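Local atomic coordinates of CRISPR-associated endonuclease Cas12b (Alicyclobacillus acidoterrestris, PDB entry 5U31), a protein that cleaves target DNA recognised through a protospacer adjacent motif, guided by a bound RNA, as part of CRISPR adaptive immunity. Residues A814-Y826 with K835-L847. The protein carries 3 engineered substitutions. Sequence-based numbering, arbitrary orientation.
Sequences ADRIIMEALGYVY and KWVAKYPPCQLIL. With nucleotides of chain B.
Trp836 fills the gap between Tyr826 and Met819. Tyr826 turns its edge to one face of the indole, a T-shaped pair whose centroids, that of the tyrosine ring and that of the five-membered ring of the indole, are 5.1 Å apart with planes at 73°. Its CB sits squarely over the six-membered ring on that same side. The selenomethionine Met819 lies against the opposite face: CG is 4.0 Å from the centroid of the six-membered ring, a CH-pi contact, and SE lies farther above it in a Met-aromatic contact. With chi1 at -72°, the indole lies beside its own backbone N, and CE3 reaches Tyr824 CB.

Strands 824-826 and 835-838 pair as an antiparallel hairpin. Val825 and Val837 form the hydrogen-bonded pair. On their face, Val825 fits between the bent Lys839 chain and the Tyr840 ring, with CG2 3.6 Å from Tyr840 CE2. Gly823, with positive phi, forms a Schellman motif with the last turn of the helix. It has no side chain, and residues 840-842 lie close against its backbone. Gly823 O receives both Lys839 N and Tyr840 N. Cys843 N then bonds to Ala821 O at 2.8 Å. Farther on, strand 845-850 of the mixed RuvC sheet brings Ile846 CD1 against Ala821 CB and, more loosely, Ile817.

The polar ends point to the guide RNA of chain B. Trp836 NE1 bonds to OP1 of A91 at 2.9 Å, and Tyr826 OH to OP1 of C90. Tyr840 OH holds OP1 of G9, while Glu820 OE2 accepts from that guanine's N2. The chemistry implies that apolar packing probably holds the Trp836 ring in place while N-H and hydroxyl groups grip the RNA backbone, and Glu820 meets the guanine edge, consistent with base contact.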
ATOM      1  N   ALA A 814       9.042 -10.772   1.713  1.00 34.03           N
ATOM      2  CA  ALA A 814       8.202 -11.549   2.617  1.00 31.57           C
ATOM      3  C   ALA A 814       8.716 -12.977   2.767  1.00 46.87           C
ATOM      4  O   ALA A 814       8.695 -13.539   3.868  1.00 42.87           O
ATOM      5  CB  ALA A 814       6.756 -11.545   2.122  1.00 30.99           C
ATOM      6  N   ASP A 815       9.186 -13.584   1.677  1.00 32.27           N
ATOM      7  CA  ASP A 815       9.669 -14.953   1.786  1.00 32.81           C
ATOM      8  C   ASP A 815      10.923 -15.025   2.647  1.00 39.87           C
ATOM      9  O   ASP A 815      11.059 -15.934   3.475  1.00 44.47           O
ATOM     10  CB  ASP A 815       9.924 -15.540   0.401  1.00 43.44           C
ATOM     11  CG  ASP A 815      10.370 -16.983   0.461  1.00 42.74           C
ATOM     12  OD1 ASP A 815       9.515 -17.873   0.677  1.00 49.01           O
ATOM     13  OD2 ASP A 815      11.583 -17.222   0.303  1.00 40.85           O
ATOM     14  N   ARG A 816      11.842 -14.068   2.478  1.00 36.74           N
ATOM     15  CA  ARG A 816      13.034 -14.036   3.320  1.00 41.15           C
ATOM     16  C   ARG A 816      12.663 -13.943   4.792  1.00 39.13           C
ATOM     17  O   ARG A 816      13.233 -14.651   5.630  1.00 35.71           O
ATOM     18  CB  ARG A 816      13.938 -12.866   2.928  1.00 42.48           C
ATOM     19  CG  ARG A 816      14.952 -13.201   1.848  1.00 52.80           C
ATOM     20  CD  ARG A 816      16.305 -12.575   2.141  1.00 46.97           C
ATOM     21  NE  ARG A 816      16.931 -13.154   3.326  1.00 42.17           N
ATOM     22  CZ  ARG A 816      18.139 -12.821   3.770  1.00 40.67           C
ATOM     23  NH1 ARG A 816      18.633 -13.398   4.856  1.00 36.99           N
ATOM     24  NH2 ARG A 816      18.855 -11.909   3.126  1.00 38.24           N
ATOM     25  N   ILE A 817      11.702 -13.077   5.124  1.00 37.52           N
ATOM     26  CA  ILE A 817      11.294 -12.923   6.515  1.00 33.56           C
ATOM     27  C   ILE A 817      10.713 -14.226   7.045  1.00 33.72           C
ATOM     28  O   ILE A 817      10.997 -14.639   8.175  1.00 40.96           O
ATOM     29  CB  ILE A 817      10.296 -11.758   6.650  1.00 32.94           C
ATOM     30  CG1 ILE A 817      10.938 -10.443   6.196  1.00 32.90           C
ATOM     31  CG2 ILE A 817       9.802 -11.650   8.081  1.00 33.00           C
ATOM     32  CD1 ILE A 817       9.965  -9.277   6.112  1.00 32.35           C
ATOM     33  N   ILE A 818       9.915 -14.909   6.226  1.00 33.43           N
ATOM     34  CA  ILE A 818       9.247 -16.121   6.683  1.00 33.60           C
ATOM     35  C   ILE A 818      10.233 -17.274   6.782  1.00 34.38           C
ATOM     36  O   ILE A 818      10.227 -18.032   7.760  1.00 34.84           O
ATOM     37  CB  ILE A 818       8.067 -16.444   5.754  1.00 33.07           C
ATOM     38  CG1 ILE A 818       6.966 -15.419   5.985  1.00 32.41           C
ATOM     39  CG2 ILE A 818       7.551 -17.856   5.981  1.00 33.37           C
ATOM     40  CD1 ILE A 818       5.706 -15.765   5.324  1.00 31.95           C
HETATM   41  N   MSE A 819      11.099 -17.420   5.791  1.00 35.23           N
HETATM   42  CA  MSE A 819      12.118 -18.454   5.840  1.00 36.06           C
HETATM   43  C   MSE A 819      13.030 -18.320   7.062  1.00 37.87           C
HETATM   44  O   MSE A 819      13.406 -19.321   7.670  1.00 47.76           O
HETATM   45  CB  MSE A 819      12.934 -18.428   4.558  1.00 36.25           C
HETATM   46  CG  MSE A 819      12.157 -18.970   3.381  1.00 46.98           C
HETATM   47 SE   MSE A 819      11.547 -20.794   3.716  1.00 53.48          SE
HETATM   48  CE  MSE A 819       9.970 -20.763   2.557  1.00 66.74           C
ATOM     49  N   GLU A 820      13.367 -17.079   7.425  1.00 35.80           N
ATOM     50  CA  GLU A 820      14.153 -16.848   8.634  1.00 36.32           C
ATOM     51  C   GLU A 820      13.343 -17.150   9.888  1.00 44.15           C
ATOM     52  O   GLU A 820      13.855 -17.764  10.832  1.00 45.65           O
ATOM     53  CB  GLU A 820      14.663 -15.408   8.662  1.00 36.10           C
ATOM     54  CG  GLU A 820      16.145 -15.272   8.355  1.00 45.80           C
ATOM     55  CD  GLU A 820      17.021 -15.530   9.563  1.00 44.86           C
ATOM     56  OE1 GLU A 820      16.543 -15.323  10.693  1.00 45.81           O
ATOM     57  OE2 GLU A 820      18.182 -15.947   9.386  1.00 47.41           O
ATOM     58  N   ALA A 821      12.077 -16.725   9.917  1.00 35.87           N
ATOM     59  CA  ALA A 821      11.230 -17.004  11.071  1.00 35.69           C
ATOM     60  C   ALA A 821      11.092 -18.502  11.304  1.00 41.20           C
ATOM     61  O   ALA A 821      11.170 -18.971  12.446  1.00 51.00           O
ATOM     62  CB  ALA A 821       9.858 -16.357  10.882  1.00 34.88           C
ATOM     63  N   LEU A 822      10.903 -19.275  10.232  1.00 47.61           N
ATOM     64  CA  LEU A 822      10.800 -20.723  10.362  1.00 41.32           C
ATOM     65  C   LEU A 822      12.131 -21.375  10.713  1.00 47.85           C
ATOM     66  O   LEU A 822      12.143 -22.529  11.154  1.00 49.37           O
ATOM     67  CB  LEU A 822      10.250 -21.322   9.070  1.00 38.44           C
ATOM     68  CG  LEU A 822       8.810 -20.921   8.765  1.00 36.11           C
ATOM     69  CD1 LEU A 822       8.473 -21.141   7.301  1.00 37.64           C
ATOM     70  CD2 LEU A 822       7.883 -21.722   9.648  1.00 42.56           C
ATOM     71  N   GLY A 823      13.241 -20.673  10.533  1.00 38.91           N
ATOM     72  CA  GLY A 823      14.543 -21.209  10.854  1.00 39.85           C
ATOM     73  C   GLY A 823      15.336 -21.743   9.683  1.00 40.20           C
ATOM     74  O   GLY A 823      16.220 -22.582   9.893  1.00 41.12           O
ATOM     75  N   TYR A 824      15.059 -21.286   8.469  1.00 38.54           N
ATOM     76  CA  TYR A 824      15.762 -21.747   7.283  1.00 38.88           C
ATOM     77  C   TYR A 824      16.728 -20.676   6.792  1.00 49.27           C
ATOM     78  O   TYR A 824      16.409 -19.482   6.804  1.00 54.70           O
ATOM     79  CB  TYR A 824      14.773 -22.125   6.177  1.00 38.37           C
ATOM     80  CG  TYR A 824      13.960 -23.354   6.505  1.00 38.64           C
ATOM     81  CD1 TYR A 824      14.341 -24.602   6.037  1.00 40.29           C
ATOM     82  CD2 TYR A 824      12.822 -23.271   7.299  1.00 47.24           C
ATOM     83  CE1 TYR A 824      13.606 -25.735   6.336  1.00 39.75           C
ATOM     84  CE2 TYR A 824      12.081 -24.399   7.606  1.00 38.50           C
ATOM     85  CZ  TYR A 824      12.481 -25.629   7.121  1.00 42.60           C
ATOM     86  OH  TYR A 824      11.759 -26.762   7.416  1.00 51.85           O
ATOM     87  N   VAL A 825      17.910 -21.112   6.368  1.00 40.21           N
ATOM     88  CA  VAL A 825      18.952 -20.225   5.868  1.00 43.60           C
ATOM     89  C   VAL A 825      19.459 -20.768   4.539  1.00 55.33           C
ATOM     90  O   VAL A 825      19.834 -21.943   4.446  1.00 57.47           O
ATOM     91  CB  VAL A 825      20.109 -20.086   6.873  1.00 45.33           C
ATOM     92  CG1 VAL A 825      21.270 -19.335   6.244  1.00 58.11           C
ATOM     93  CG2 VAL A 825      19.630 -19.380   8.126  1.00 45.07           C
ATOM     94  N   TYR A 826      19.470 -19.917   3.516  1.00 51.84           N
ATOM     95  CA  TYR A 826      20.013 -20.283   2.212  1.00 45.16           C
ATOM     96  C   TYR A 826      21.535 -20.248   2.297  1.00 47.25           C
ATOM     97  O   TYR A 826      22.134 -19.174   2.414  1.00 56.31           O
ATOM     98  CB  TYR A 826      19.487 -19.336   1.137  1.00 39.95           C
ATOM     99  CG  TYR A 826      19.726 -19.805  -0.281  1.00 51.05           C
ATOM    100  CD1 TYR A 826      18.827 -20.657  -0.911  1.00 40.13           C
ATOM    101  CD2 TYR A 826      20.846 -19.392  -0.990  1.00 53.01           C
ATOM    102  CE1 TYR A 826      19.042 -21.086  -2.207  1.00 41.19           C
ATOM    103  CE2 TYR A 826      21.067 -19.816  -2.285  1.00 41.23           C
ATOM    104  CZ  TYR A 826      20.163 -20.662  -2.887  1.00 45.72           C
ATOM    105  OH  TYR A 826      20.382 -21.085  -4.177  1.00 51.89           O
ATOM    106  N   LYS A 835      21.336 -23.999  -1.087  1.00 56.02           N
ATOM    107  CA  LYS A 835      20.223 -24.860  -0.728  1.00 51.03           C
ATOM    108  C   LYS A 835      19.661 -24.388   0.602  1.00 58.44           C
ATOM    109  O   LYS A 835      20.415 -23.971   1.483  1.00 72.71           O
ATOM    110  CB  LYS A 835      20.680 -26.322  -0.647  1.00 47.67           C
ATOM    111  CG  LYS A 835      19.721 -27.252   0.065  1.00 69.97           C
ATOM    112  CD  LYS A 835      20.279 -28.666   0.135  1.00 79.34           C
ATOM    113  CE  LYS A 835      19.349 -29.592   0.902  1.00 83.85           C
ATOM    114  NZ  LYS A 835      19.763 -31.019   0.766  1.00 88.07           N
ATOM    115  N   TRP A 836      18.338 -24.435   0.735  1.00 52.14           N
ATOM    116  CA  TRP A 836      17.717 -24.112   2.010  1.00 42.43           C
ATOM    117  C   TRP A 836      17.984 -25.225   3.013  1.00 50.88           C
ATOM    118  O   TRP A 836      17.798 -26.408   2.714  1.00 53.21           O
ATOM    119  CB  TRP A 836      16.215 -23.903   1.846  1.00 39.58           C
ATOM    120  CG  TRP A 836      15.852 -22.634   1.152  1.00 38.69           C
ATOM    121  CD1 TRP A 836      15.471 -22.492  -0.147  1.00 38.37           C
ATOM    122  CD2 TRP A 836      15.829 -21.323   1.724  1.00 42.93           C
ATOM    123  NE1 TRP A 836      15.215 -21.171  -0.423  1.00 40.77           N
ATOM    124  CE2 TRP A 836      15.427 -20.432   0.711  1.00 42.44           C
ATOM    125  CE3 TRP A 836      16.111 -20.813   2.995  1.00 42.52           C
ATOM    126  CZ2 TRP A 836      15.298 -19.064   0.928  1.00 51.91           C
ATOM    127  CZ3 TRP A 836      15.984 -19.458   3.207  1.00 37.45           C
ATOM    128  CH2 TRP A 836      15.579 -18.597   2.180  1.00 36.82           C
ATOM    129  N   VAL A 837      18.432 -24.842   4.204  1.00 52.91           N
ATOM    130  CA  VAL A 837      18.730 -25.770   5.283  1.00 43.57           C
ATOM    131  C   VAL A 837      17.996 -25.293   6.524  1.00 46.72           C
ATOM    132  O   VAL A 837      17.831 -24.090   6.741  1.00 54.68           O
ATOM    133  CB  VAL A 837      20.249 -25.864   5.552  1.00 46.54           C
ATOM    134  CG1 VAL A 837      20.558 -27.004   6.505  1.00 61.02           C
ATOM    135  CG2 VAL A 837      21.015 -26.026   4.249  1.00 45.08           C
ATOM    136  N   ALA A 838      17.543 -26.239   7.341  1.00 42.33           N
ATOM    137  CA  ALA A 838      16.915 -25.907   8.618  1.00 44.62           C
ATOM    138  C   ALA A 838      18.014 -25.786   9.669  1.00 45.81           C
ATOM    139  O   ALA A 838      18.520 -26.791  10.171  1.00 49.03           O
ATOM    140  CB  ALA A 838      15.877 -26.955   9.002  1.00 42.20           C
ATOM    141  N   LYS A 839      18.382 -24.548  10.009  1.00 50.21           N
ATOM    142  CA  LYS A 839      19.471 -24.284  10.945  1.00 46.25           C
ATOM    143  C   LYS A 839      19.011 -23.963  12.359  1.00 42.95           C
ATOM    144  O   LYS A 839      19.745 -24.248  13.310  1.00 55.53           O
ATOM    145  CB  LYS A 839      20.344 -23.128  10.439  1.00 42.76           C
ATOM    146  CG  LYS A 839      21.488 -23.570   9.536  1.00 68.06           C
ATOM    147  CD  LYS A 839      22.126 -22.404   8.783  1.00 80.88           C
ATOM    148  CE  LYS A 839      22.822 -21.420   9.716  1.00 83.57           C
ATOM    149  NZ  LYS A 839      23.367 -20.234   8.982  1.00 71.55           N
ATOM    150  N   TYR A 840      17.833 -23.384  12.536  1.00 45.35           N
ATOM    151  CA  TYR A 840      17.401 -22.908  13.840  1.00 47.17           C
ATOM    152  C   TYR A 840      16.008 -23.416  14.172  1.00 50.23           C
ATOM    153  O   TYR A 840      15.243 -23.794  13.277  1.00 49.82           O
ATOM    154  CB  TYR A 840      17.407 -21.373  13.893  1.00 41.18           C
ATOM    155  CG  TYR A 840      18.689 -20.727  13.425  1.00 41.39           C
ATOM    156  CD1 TYR A 840      19.797 -20.658  14.254  1.00 42.20           C
ATOM    157  CD2 TYR A 840      18.781 -20.164  12.159  1.00 40.81           C
ATOM    158  CE1 TYR A 840      20.964 -20.057  13.831  1.00 42.43           C
ATOM    159  CE2 TYR A 840      19.945 -19.563  11.729  1.00 41.06           C
ATOM    160  CZ  TYR A 840      21.032 -19.512  12.569  1.00 41.87           C
ATOM    161  OH  TYR A 840      22.196 -18.914  12.145  1.00 52.73           O
ATOM    162  N   PRO A 841      15.656 -23.457  15.457  1.00 41.93           N
ATOM    163  CA  PRO A 841      14.260 -23.672  15.822  1.00 41.53           C
ATOM    164  C   PRO A 841      13.402 -22.518  15.344  1.00 45.88           C
ATOM    165  O   PRO A 841      13.851 -21.357  15.316  1.00 58.20           O
ATOM    166  CB  PRO A 841      14.305 -23.743  17.354  1.00 42.20           C
ATOM    167  CG  PRO A 841      15.689 -24.179  17.665  1.00 43.21           C
ATOM    168  CD  PRO A 841      16.547 -23.525  16.627  1.00 42.84           C
ATOM    169  N   PRO A 842      12.154 -22.785  14.976  1.00 39.82           N
ATOM    170  CA  PRO A 842      11.319 -21.737  14.391  1.00 43.23           C
ATOM    171  C   PRO A 842      10.740 -20.804  15.444  1.00 48.05           C
ATOM    172  O   PRO A 842      10.717 -21.094  16.643  1.00 47.24           O
ATOM    173  CB  PRO A 842      10.208 -22.526  13.693  1.00 38.42           C
ATOM    174  CG  PRO A 842      10.045 -23.721  14.556  1.00 39.29           C
ATOM    175  CD  PRO A 842      11.433 -24.066  15.073  1.00 40.23           C
ATOM    176  N   CYS A 843      10.264 -19.661  14.959  1.00 37.58           N
ATOM    177  CA  CYS A 843       9.565 -18.677  15.770  1.00 37.23           C
ATOM    178  C   CYS A 843       8.078 -18.756  15.461  1.00 39.73           C
ATOM    179  O   CYS A 843       7.685 -18.767  14.292  1.00 37.28           O
ATOM    180  CB  CYS A 843      10.075 -17.265  15.481  1.00 36.78           C
ATOM    181  SG  CYS A 843      11.850 -17.054  15.599  1.00 45.63           S
ATOM    182  N   GLN A 844       7.254 -18.799  16.506  1.00 38.45           N
ATOM    183  CA  GLN A 844       5.816 -18.890  16.296  1.00 37.47           C
ATOM    184  C   GLN A 844       5.178 -17.549  15.965  1.00 42.14           C
ATOM    185  O   GLN A 844       4.044 -17.528  15.475  1.00 48.95           O
ATOM    186  CB  GLN A 844       5.134 -19.498  17.526  1.00 40.68           C
ATOM    187  CG  GLN A 844       5.511 -20.949  17.807  1.00 37.74           C
ATOM    188  CD  GLN A 844       6.851 -21.069  18.495  1.00 46.48           C
ATOM    189  OE1 GLN A 844       7.374 -20.090  19.024  1.00 51.89           O
ATOM    190  NE2 GLN A 844       7.422 -22.269  18.487  1.00 52.88           N
ATOM    191  N   LEU A 845       5.873 -16.438  16.199  1.00 39.21           N
ATOM    192  CA  LEU A 845       5.315 -15.115  15.959  1.00 35.46           C
ATOM    193  C   LEU A 845       6.346 -14.238  15.264  1.00 38.88           C
ATOM    194  O   LEU A 845       7.531 -14.264  15.609  1.00 37.71           O
ATOM    195  CB  LEU A 845       4.866 -14.464  17.273  1.00 35.02           C
ATOM    196  CG  LEU A 845       4.522 -12.975  17.286  1.00 34.58           C
ATOM    197  CD1 LEU A 845       3.363 -12.673  16.355  1.00 33.83           C
ATOM    198  CD2 LEU A 845       4.198 -12.538  18.703  1.00 35.05           C
ATOM    199  N   ILE A 846       5.885 -13.473  14.278  1.00 33.84           N
ATOM    200  CA  ILE A 846       6.672 -12.429  13.632  1.00 35.33           C
ATOM    201  C   ILE A 846       6.125 -11.091  14.105  1.00 37.92           C
ATOM    202  O   ILE A 846       4.955 -10.771  13.862  1.00 35.47           O
ATOM    203  CB  ILE A 846       6.616 -12.535  12.101  1.00 33.12           C
ATOM    204  CG1 ILE A 846       7.320 -13.799  11.627  1.00 33.48           C
ATOM    205  CG2 ILE A 846       7.248 -11.319  11.451  1.00 32.89           C
ATOM    206  CD1 ILE A 846       7.103 -14.070  10.172  1.00 33.05           C
ATOM    207  N   LEU A 847       6.963 -10.312  14.781  1.00 39.72           N
ATOM    208  CA  LEU A 847       6.535  -9.066  15.412  1.00 39.44           C
ATOM    209  C   LEU A 847       7.047  -7.887  14.591  1.00 33.41           C
ATOM    210  O   LEU A 847       8.239  -7.563  14.631  1.00 34.41           O
ATOM    211  CB  LEU A 847       7.039  -8.989  16.852  1.00 34.68           C
ATOM    212  CG  LEU A 847       6.494  -7.809  17.655  1.00 35.22           C
ATOM    213  CD1 LEU A 847       4.986  -7.893  17.751  1.00 34.12           C
ATOM    214  CD2 LEU A 847       7.114  -7.761  19.035  1.00 38.39           C
TER
ATOM    215  P     G B   9      25.205 -18.467  13.959  1.00 51.20           P
ATOM    216  OP1   G B   9      24.137 -19.464  13.701  1.00 43.98           O
ATOM    217  OP2   G B   9      26.271 -18.759  14.953  1.00 46.72           O
ATOM    218  O5'   G B   9      25.913 -18.140  12.571  1.00 44.21           O
ATOM    219  C5'   G B   9      25.156 -17.941  11.380  1.00 43.38           C
ATOM    220  C4'   G B   9      26.023 -17.378  10.282  1.00 43.49           C
ATOM    221  O4'   G B   9      25.315 -17.414   9.011  1.00 42.82           O
ATOM    222  C3'   G B   9      26.478 -15.931  10.483  1.00 44.62           C
ATOM    223  O3'   G B   9      27.833 -15.798  10.070  1.00 44.04           O
ATOM    224  C2'   G B   9      25.578 -15.152   9.527  1.00 43.14           C
ATOM    225  O2'   G B   9      26.119 -13.934   9.068  1.00 45.06           O
ATOM    226  C1'   G B   9      25.407 -16.151   8.392  1.00 42.30           C
ATOM    227  N9    G B   9      24.216 -15.922   7.575  1.00 44.18           N
ATOM    228  C8    G B   9      24.207 -15.612   6.236  1.00 44.23           C
ATOM    229  N7    G B   9      23.007 -15.438   5.761  1.00 46.11           N
ATOM    230  C5    G B   9      22.176 -15.636   6.856  1.00 44.20           C
ATOM    231  C6    G B   9      20.765 -15.578   6.948  1.00 39.06           C
ATOM    232  O6    G B   9      19.944 -15.334   6.057  1.00 56.25           O
ATOM    233  N1    G B   9      20.324 -15.844   8.236  1.00 39.09           N
ATOM    234  C2    G B   9      21.131 -16.127   9.306  1.00 39.83           C
ATOM    235  N2    G B   9      20.490 -16.349  10.464  1.00 39.77           N
ATOM    236  N3    G B   9      22.452 -16.185   9.239  1.00 48.63           N
ATOM    237  C4    G B   9      22.903 -15.930   7.990  1.00 45.99           C
ATOM    238  P     A B  91      13.936 -19.044  -3.767  1.00 39.66           P
ATOM    239  OP1   A B  91      14.006 -19.310  -2.304  1.00 42.36           O
ATOM    240  OP2   A B  91      14.028 -20.160  -4.742  1.00 36.70           O
ATOM    241  O5'   A B  91      12.597 -18.228  -4.025  1.00 35.16           O
ATOM    242  C5'   A B  91      12.262 -17.155  -3.167  1.00 34.58           C
ATOM    243  C4'   A B  91      11.281 -16.208  -3.802  1.00 37.59           C
ATOM    244  O4'   A B  91      11.758 -15.783  -5.102  1.00 34.06           O
ATOM    245  C3'   A B  91       9.906 -16.774  -4.091  1.00 33.38           C
ATOM    246  O3'   A B  91       9.091 -16.835  -2.937  1.00 38.01           O
ATOM    247  C2'   A B  91       9.388 -15.823  -5.156  1.00 43.44           C
ATOM    248  O2'   A B  91       8.985 -14.597  -4.566  1.00 39.92           O
ATOM    249  C1'   A B  91      10.660 -15.562  -5.960  1.00 47.72           C
ATOM    250  N9    A B  91      10.777 -16.457  -7.129  1.00 41.80           N
ATOM    251  C8    A B  91      11.573 -17.565  -7.281  1.00 38.76           C
ATOM    252  N7    A B  91      11.445 -18.136  -8.456  1.00 46.70           N
ATOM    253  C5    A B  91      10.505 -17.355  -9.119  1.00 36.36           C
ATOM    254  C6    A B  91       9.929 -17.426 -10.404  1.00 34.39           C
ATOM    255  N6    A B  91      10.219 -18.361 -11.309  1.00 35.02           N
ATOM    256  N1    A B  91       9.026 -16.483 -10.742  1.00 37.20           N
ATOM    257  C2    A B  91       8.722 -15.537  -9.849  1.00 33.18           C
ATOM    258  N3    A B  91       9.190 -15.363  -8.618  1.00 34.29           N
ATOM    259  C4    A B  91      10.089 -16.316  -8.310  1.00 39.39           C
ATOM    260  P     C B  90      18.146 -21.216  -6.865  1.00 51.53           P
ATOM    261  OP1   C B  90      18.243 -21.956  -5.580  1.00 67.10           O
ATOM    262  OP2   C B  90      17.582 -21.856  -8.081  1.00 44.36           O
ATOM    263  O5'   C B  90      17.327 -19.883  -6.578  1.00 57.39           O
ATOM    264  C5'   C B  90      17.764 -18.975  -5.577  1.00 44.61           C
ATOM    265  C4'   C B  90      16.984 -17.689  -5.619  1.00 39.40           C
ATOM    266  O4'   C B  90      17.147 -17.044  -6.908  1.00 47.50           O
ATOM    267  C3'   C B  90      15.482 -17.829  -5.470  1.00 39.59           C
ATOM    268  O3'   C B  90      15.083 -17.990  -4.127  1.00 45.52           O
ATOM    269  C2'   C B  90      14.968 -16.550  -6.109  1.00 36.91           C
ATOM    270  O2'   C B  90      15.139 -15.458  -5.220  1.00 36.74           O
ATOM    271  C1'   C B  90      15.949 -16.388  -7.270  1.00 39.30           C
ATOM    272  N1    C B  90      15.437 -17.005  -8.515  1.00 46.93           N
ATOM    273  C2    C B  90      14.444 -16.346  -9.248  1.00 36.23           C
ATOM    274  O2    C B  90      14.013 -15.259  -8.838  1.00 35.61           O
ATOM    275  N3    C B  90      13.976 -16.905 -10.387  1.00 36.37           N
ATOM    276  C4    C B  90      14.459 -18.073 -10.804  1.00 38.29           C
ATOM    277  N4    C B  90      13.967 -18.586 -11.931  1.00 39.18           N
ATOM    278  C5    C B  90      15.470 -18.766 -10.081  1.00 44.67           C
ATOM    279  C6    C B  90      15.929 -18.203  -8.955  1.00 37.63           C
TER